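Side-chain contacts in terminal oxygenase component of carbazole (Janthinobacterium sp., PDB 7BUG), which catalyses, as the terminal oxygenase of carbazole 1,9a-dioxygenase, the angular dioxygenation of carbazole at its C-9a and C-1 positions: residues 79-82 with 88-91; 96-99 with 104-107. One frame throughout, in Å; residues are numbered along the deposited sequence.

Contact 1 (79-82 with 88-91); sequences KVEC and ITCW. With FES (Fe2/s2 (inorganic) cluster), chain D.
Glu81 OE2 and the backbone of Trp91 are joined through water 3, which donates to OE2 and to Trp91 O, and the same carboxylate oxygen is gripped from other directions as well. Lys79 NZ meets Glu81 OE2 at 2.8 Å from above the carboxylate plane, 42° out of it, in a salt bridge along the same segment. Lys188 of the second subunit is another charged partner of OE2, while OE1 is held by Lys83 and by Tyr185 of the second subunit; so many donors would be expected to favour the ionised acid. The backbone carbonyl of Glu81 receives the amide of Thr89 in a short, straight bond, Thr89 N to Glu81 O 2.8 Å with 167° at the hydrogen, and the side chains of Ile88 and Thr89 lie beside the same oxygen, Ile88 CG1 3.6 Å from Glu81 O. Water 1 sits between the two backbones: it accepts from Glu81 N and lies within hydrogen-bonding distance of Thr89 O and Lys79 O, with more acceptors in reach than it has protons. Trp91 CB points toward 79-82, and a first torsion that sets CG between the backbone N and carbonyl carbon (chi1 54°) lays the indole beside Lys79. Lys79 CB rests 3.7 Å from Trp91 CB, and Lys79 O approaches CD1 obliquely; the indole NE1 is bonded to Gln75 O. At the far end Cys82 SG lies against Ile88 CG1 at 4.0 Å. Cys90 turns away from 79-82 and binds iron FE1 of the cluster through SG at 2.3 Å, together with Cys69. The 79-82 loop thus backs the second cluster-binding loop of a Rieske [2Fe-2S] domain, where it meets the neighbouring subunit.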
ATOM      1  N   LYS A  79     -21.320 -14.093   4.213  1.00 12.03           N
ATOM      2  CA  LYS A  79     -22.300 -15.127   3.847  1.00 12.57           C
ATOM      3  C   LYS A  79     -23.551 -14.916   4.689  1.00 12.34           C
ATOM      4  O   LYS A  79     -23.603 -15.314   5.840  1.00 12.26           O
ATOM      5  CB  LYS A  79     -21.762 -16.538   4.061  1.00 12.34           C
ATOM      6  CG  LYS A  79     -22.743 -17.634   3.642  1.00 15.20           C
ATOM      7  CD  LYS A  79     -22.199 -19.035   3.843  1.00 17.34           C
ATOM      8  CE  LYS A  79     -23.130 -20.146   3.368  1.00 20.04           C
ATOM      9  NZ  LYS A  79     -24.357 -20.298   4.200  1.00 23.47           N
ATOM     10  N   VAL A  80     -24.502 -14.204   4.121  1.00 11.83           N
ATOM     11  CA  VAL A  80     -25.707 -13.818   4.888  1.00 12.34           C
ATOM     12  C   VAL A  80     -26.580 -15.050   5.087  1.00 13.33           C
ATOM     13  O   VAL A  80     -26.933 -15.732   4.086  1.00 13.76           O
ATOM     14  CB  VAL A  80     -26.483 -12.710   4.160  1.00 13.28           C
ATOM     15  CG1 VAL A  80     -27.820 -12.450   4.837  1.00 13.55           C
ATOM     16  CG2 VAL A  80     -25.658 -11.437   4.069  1.00 14.28           C
ATOM     17  N   GLU A  81     -26.955 -15.319   6.325  1.00 13.12           N
ATOM     18  CA  GLU A  81     -27.900 -16.404   6.695  1.00 14.02           C
ATOM     19  C   GLU A  81     -29.027 -15.777   7.480  1.00 15.19           C
ATOM     20  O   GLU A  81     -28.892 -15.563   8.687  1.00 16.57           O
ATOM     21  CB  GLU A  81     -27.196 -17.484   7.507  1.00 14.19           C
ATOM     22  CG  GLU A  81     -26.221 -18.327   6.720  1.00 14.33           C
ATOM     23  CD  GLU A  81     -25.751 -19.612   7.406  1.00 16.09           C
ATOM     24  OE1 GLU A  81     -26.495 -20.111   8.276  1.00 21.58           O
ATOM     25  OE2 GLU A  81     -24.712 -20.146   6.977  1.00 16.96           O
ATOM     26  N   CYS A  82     -30.139 -15.427   6.840  1.00 14.51           N
ATOM     27  CA  CYS A  82     -31.316 -14.939   7.604  1.00 15.65           C
ATOM     28  C   CYS A  82     -32.281 -16.097   7.677  1.00 18.33           C
ATOM     29  O   CYS A  82     -32.897 -16.434   6.607  1.00 18.73           O
ATOM     30  CB  CYS A  82     -31.956 -13.720   6.959  1.00 15.74           C
ATOM     31  SG  CYS A  82     -30.935 -12.220   7.063  1.00 17.91           S
ATOM     32  N   ILE A  88     -30.716 -12.571  12.042  1.00 10.82           N
ATOM     33  CA  ILE A  88     -29.611 -12.984  11.136  1.00 11.07           C
ATOM     34  C   ILE A  88     -28.696 -13.895  11.942  1.00 11.00           C
ATOM     35  O   ILE A  88     -28.480 -13.602  13.149  1.00 10.48           O
ATOM     36  CB  ILE A  88     -28.857 -11.775  10.508  1.00 11.12           C
ATOM     37  CG1 ILE A  88     -27.751 -12.228   9.542  1.00 11.46           C
ATOM     38  CG2 ILE A  88     -28.371 -10.825  11.571  1.00 12.29           C
ATOM     39  CD1 ILE A  88     -27.194 -11.113   8.643  1.00 10.78           C
ATOM     40  N   THR A  89     -28.158 -14.931  11.299  1.00 10.71           N
ATOM     41  CA  THR A  89     -27.291 -15.935  11.928  1.00 10.21           C
ATOM     42  C   THR A  89     -25.897 -15.746  11.319  1.00 10.40           C
ATOM     43  O   THR A  89     -25.774 -15.867  10.068  1.00 10.39           O
ATOM     44  CB  THR A  89     -27.852 -17.348  11.665  1.00 10.26           C
ATOM     45  OG1 THR A  89     -29.108 -17.415  12.342  1.00 10.94           O
ATOM     46  CG2 THR A  89     -26.919 -18.441  12.111  1.00 10.18           C
ATOM     47  N   CYS A  90     -24.902 -15.510  12.141  1.00  9.77           N
ATOM     48  CA  CYS A  90     -23.509 -15.462  11.625  1.00  9.47           C
ATOM     49  C   CYS A  90     -23.213 -16.801  10.964  1.00  9.97           C
ATOM     50  O   CYS A  90     -23.543 -17.882  11.513  1.00 10.38           O
ATOM     51  CB  CYS A  90     -22.545 -15.157  12.750  1.00  9.06           C
ATOM     52  SG  CYS A  90     -20.848 -15.058  12.141  1.00  9.64           S
ATOM     53  N   TRP A  91     -22.544 -16.765   9.834  1.00  9.92           N
ATOM     54  CA  TRP A  91     -22.189 -17.962   9.046  1.00  9.34           C
ATOM     55  C   TRP A  91     -21.118 -18.820   9.729  1.00  8.84           C
ATOM     56  O   TRP A  91     -20.928 -19.962   9.287  1.00  9.33           O
ATOM     57  CB  TRP A  91     -21.730 -17.526   7.663  1.00  8.93           C
ATOM     58  CG  TRP A  91     -20.639 -16.520   7.722  1.00  9.59           C
ATOM     59  CD1 TRP A  91     -20.779 -15.152   7.683  1.00  9.02           C
ATOM     60  CD2 TRP A  91     -19.231 -16.779   7.897  1.00  9.34           C
ATOM     61  NE1 TRP A  91     -19.555 -14.552   7.787  1.00  9.87           N
ATOM     62  CE2 TRP A  91     -18.594 -15.511   7.961  1.00  9.29           C
ATOM     63  CE3 TRP A  91     -18.457 -17.921   8.017  1.00  9.75           C
ATOM     64  CZ2 TRP A  91     -17.209 -15.380   8.102  1.00 10.20           C
ATOM     65  CZ3 TRP A  91     -17.093 -17.797   8.208  1.00  9.79           C
ATOM     66  CH2 TRP A  91     -16.481 -16.538   8.261  1.00 10.83           C
TER
HETATM   67 FE1  FES D 401     -19.807 -15.084  14.204  1.00  9.48          FE
HETATM   68 FE2  FES D 401     -18.364 -16.970  15.500  1.00  9.30          FE
HETATM   69  S1  FES D 401     -20.592 -16.825  15.321  1.00  9.72           S
HETATM   70  S2  FES D 401     -17.569 -15.233  14.326  1.00  9.45           S
HETATM   71  O   HOH W   1     -25.029 -14.094   8.199  1.00 12.94           O
HETATM   72  O   HOH W   2     -31.183 -16.014  11.233  1.00 11.97           O
HETATM   73  O   HOH W   3     -21.966 -21.060   7.010  1.00 12.91           O

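Contact 2 (96-99 with 104-107)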
ATOM      1  N   THR A  96     -26.790 -15.822  16.610  1.00  9.77           N
ATOM      2  CA  THR A  96     -27.991 -15.296  15.957  1.00 10.41           C
ATOM      3  C   THR A  96     -28.483 -14.048  16.689  1.00 10.69           C
ATOM      4  O   THR A  96     -28.687 -14.096  17.933  1.00 10.66           O
ATOM      5  CB  THR A  96     -29.060 -16.387  15.941  1.00 10.51           C
ATOM      6  OG1 THR A  96     -28.524 -17.472  15.172  1.00 11.41           O
ATOM      7  CG2 THR A  96     -30.351 -15.897  15.322  1.00 12.24           C
ATOM      8  N   TYR A  97     -28.718 -12.986  15.922  1.00 10.90           N
ATOM      9  CA  TYR A  97     -29.055 -11.647  16.438  1.00 10.49           C
ATOM     10  C   TYR A  97     -30.427 -11.213  15.927  1.00 10.94           C
ATOM     11  O   TYR A  97     -30.794 -11.450  14.784  1.00 11.70           O
ATOM     12  CB  TYR A  97     -27.999 -10.646  16.003  1.00 11.21           C
ATOM     13  CG  TYR A  97     -26.590 -11.060  16.364  1.00 10.86           C
ATOM     14  CD1 TYR A  97     -26.048 -10.693  17.586  1.00 11.37           C
ATOM     15  CD2 TYR A  97     -25.771 -11.688  15.444  1.00 10.28           C
ATOM     16  CE1 TYR A  97     -24.743 -10.988  17.912  1.00 10.75           C
ATOM     17  CE2 TYR A  97     -24.465 -12.015  15.761  1.00 10.33           C
ATOM     18  CZ  TYR A  97     -23.945 -11.651  16.995  1.00 10.88           C
ATOM     19  OH  TYR A  97     -22.615 -11.920  17.219  1.00 10.92           O
ATOM     20  N   ARG A  98     -31.177 -10.554  16.797  1.00 12.29           N
ATOM     21  CA  ARG A  98     -32.416  -9.871  16.363  1.00 13.63           C
ATOM     22  C   ARG A  98     -32.077  -8.571  15.649  1.00 11.98           C
ATOM     23  O   ARG A  98     -31.351  -7.766  16.213  1.00 12.01           O
ATOM     24  CB  ARG A  98     -33.312  -9.630  17.572  1.00 15.36           C
ATOM     25  CG  ARG A  98     -33.753 -10.924  18.236  1.00 18.12           C
ATOM     26  CD  ARG A  98     -34.979 -10.601  19.075  1.00 22.95           C
ATOM     27  NE  ARG A  98     -34.611  -9.840  20.225  1.00 22.14           N
ATOM     28  CZ  ARG A  98     -34.640 -10.271  21.489  1.00 29.00           C
ATOM     29  NH1 ARG A  98     -34.996 -11.520  21.776  1.00 32.90           N
ATOM     30  NH2 ARG A  98     -34.317  -9.445  22.470  1.00 26.11           N
ATOM     31  N   TRP A  99     -32.654  -8.324  14.481  1.00 11.78           N
ATOM     32  CA  TRP A  99     -32.522  -7.027  13.803  1.00 12.12           C
ATOM     33  C   TRP A  99     -33.052  -5.917  14.705  1.00 13.17           C
ATOM     34  O   TRP A  99     -32.537  -4.809  14.634  1.00 13.00           O
ATOM     35  CB  TRP A  99     -33.242  -7.058  12.463  1.00 13.53           C
ATOM     36  CG  TRP A  99     -32.581  -7.900  11.429  1.00 13.45           C
ATOM     37  CD1 TRP A  99     -32.859  -9.193  11.063  1.00 12.76           C
ATOM     38  CD2 TRP A  99     -31.476  -7.468  10.596  1.00 12.38           C
ATOM     39  NE1 TRP A  99     -32.021  -9.583  10.057  1.00 13.75           N
ATOM     40  CE2 TRP A  99     -31.186  -8.534   9.730  1.00 12.06           C
ATOM     41  CE3 TRP A  99     -30.759  -6.279  10.460  1.00 11.89           C
ATOM     42  CZ2 TRP A  99     -30.138  -8.493   8.804  1.00 13.43           C
ATOM     43  CZ3 TRP A  99     -29.752  -6.220   9.506  1.00 13.34           C
ATOM     44  CH2 TRP A  99     -29.501  -7.280   8.641  1.00 12.95           C
ATOM     45  N   LEU A 104     -28.344 -10.943  21.099  1.00 12.04           N
ATOM     46  CA  LEU A 104     -27.925 -12.333  20.829  1.00 11.83           C
ATOM     47  C   LEU A 104     -29.012 -13.248  21.397  1.00 13.78           C
ATOM     48  O   LEU A 104     -29.006 -13.472  22.627  1.00 14.36           O
ATOM     49  CB  LEU A 104     -26.573 -12.588  21.469  1.00 12.71           C
ATOM     50  CG  LEU A 104     -25.972 -13.957  21.246  1.00 12.56           C
ATOM     51  CD1 LEU A 104     -25.748 -14.313  19.781  1.00 11.84           C
ATOM     52  CD2 LEU A 104     -24.691 -14.092  22.043  1.00 14.09           C
ATOM     53  N   CYS A 105     -29.857 -13.789  20.535  1.00 13.30           N
ATOM     54  CA  CYS A 105     -31.076 -14.496  21.008  1.00 14.69           C
ATOM     55  C   CYS A 105     -30.903 -16.009  20.945  1.00 15.02           C
ATOM     56  O   CYS A 105     -31.701 -16.717  21.603  1.00 14.87           O
ATOM     57  CB  CYS A 105     -32.295 -14.018  20.245  1.00 15.31           C
ATOM     58  SG  CYS A 105     -32.315 -14.459  18.495  1.00 17.93           S
ATOM     59  N   ASP A 106     -29.938 -16.520  20.190  1.00 13.61           N
ATOM     60  CA  ASP A 106     -29.777 -17.975  19.955  1.00 12.14           C
ATOM     61  C   ASP A 106     -28.331 -18.172  19.490  1.00 13.06           C
ATOM     62  O   ASP A 106     -27.755 -17.258  18.888  1.00 12.47           O
ATOM     63  CB  ASP A 106     -30.773 -18.511  18.934  1.00 13.87           C
ATOM     64  CG  ASP A 106     -32.164 -18.741  19.499  1.00 16.20           C
ATOM     65  OD1 ASP A 106     -32.304 -19.699  20.316  1.00 17.42           O
ATOM     66  OD2 ASP A 106     -33.107 -17.967  19.109  1.00 19.88           O
ATOM     67  N   ILE A 107     -27.803 -19.351  19.735  1.00 12.69           N
ATOM     68  CA  ILE A 107     -26.542 -19.779  19.068  1.00 11.82           C
ATOM     69  C   ILE A 107     -26.717 -21.205  18.567  1.00 12.16           C
ATOM     70  O   ILE A 107     -26.841 -22.117  19.420  1.00 12.80           O
ATOM     71  CB  ILE A 107     -25.310 -19.671  19.977  1.00 12.04           C
ATOM     72  CG1 ILE A 107     -25.125 -18.276  20.568  1.00 13.04           C
ATOM     73  CG2 ILE A 107     -24.056 -20.130  19.203  1.00 12.65           C
ATOM     74  CD1 ILE A 107     -24.047 -18.168  21.590  1.00 13.18           C
TER
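Thr96 bonds to the opposite strand through both of its backbone polar groups, but to two different residues. Its N donates to Asp106 O at 2.9 Å, a somewhat bent bond of 150° at the hydrogen, and its O accepts from Cys105 N, also at 2.9 Å. Cys105 and Asp106 therefore both stand opposite one residue, and the register slips by one before Tyr97 pairs with Leu104. The CA of Leu104 adds a CA-H...O contact to Thr96 O. Beside the Thr96–Asp106 pair, the OG1 of Thr96 is bonded to Thr89 on the next strand and to Ala94 O, which probably fixes its rotation, while Asp106 OD2 reaches across to Gly244 N of the second subunit. With SG placed between its backbone N and carbonyl carbon (chi1 67°), Cys105 brings its sulfur 4.0 Å from Thr96 CG2 and 3.8 Å from Arg98 CG. The Arg98 chain bends at chi3 (-72°), bringing NH1 obliquely to Cys105 CB at 4.0 Å; its NH2 forms a salt bridge with Asp101 in the turn. Tyr97 and Leu104 pack together, Leu104 CD1 lying over one face of the phenol 3.9 Å from Tyr97 CE1. The ring also touches Cys69, a cluster ligand, and its OH is bonded to Leu70 N, so this packing reaches the iron-sulfur site. Two antiparallel strands, 95-98 and 104-107, joined by a short turn and offset by a classic beta bulge, make this a bulged beta hairpin within the Rieske domain.

How the contacts relate
Contact 1 closes before contact 2 opens along the chain, and their centres lie 10 Å apart within the Rieske [2Fe-2S] domain. They share one three-stranded antiparallel sheet, in the order 87-89, 95-98, 104-107: contact 1 lays a loop against the first strand and the turn after it, contact 2 joins the second to the third. The middle strand connects them directly, through the probable hydrogen bond Ile88 O to Tyr97 N at 2.9 Å. Both contacts border the cluster site and both also touch the second subunit, so this small sheet borders both the iron-sulfur centre and the neighbouring subunit of the trimer.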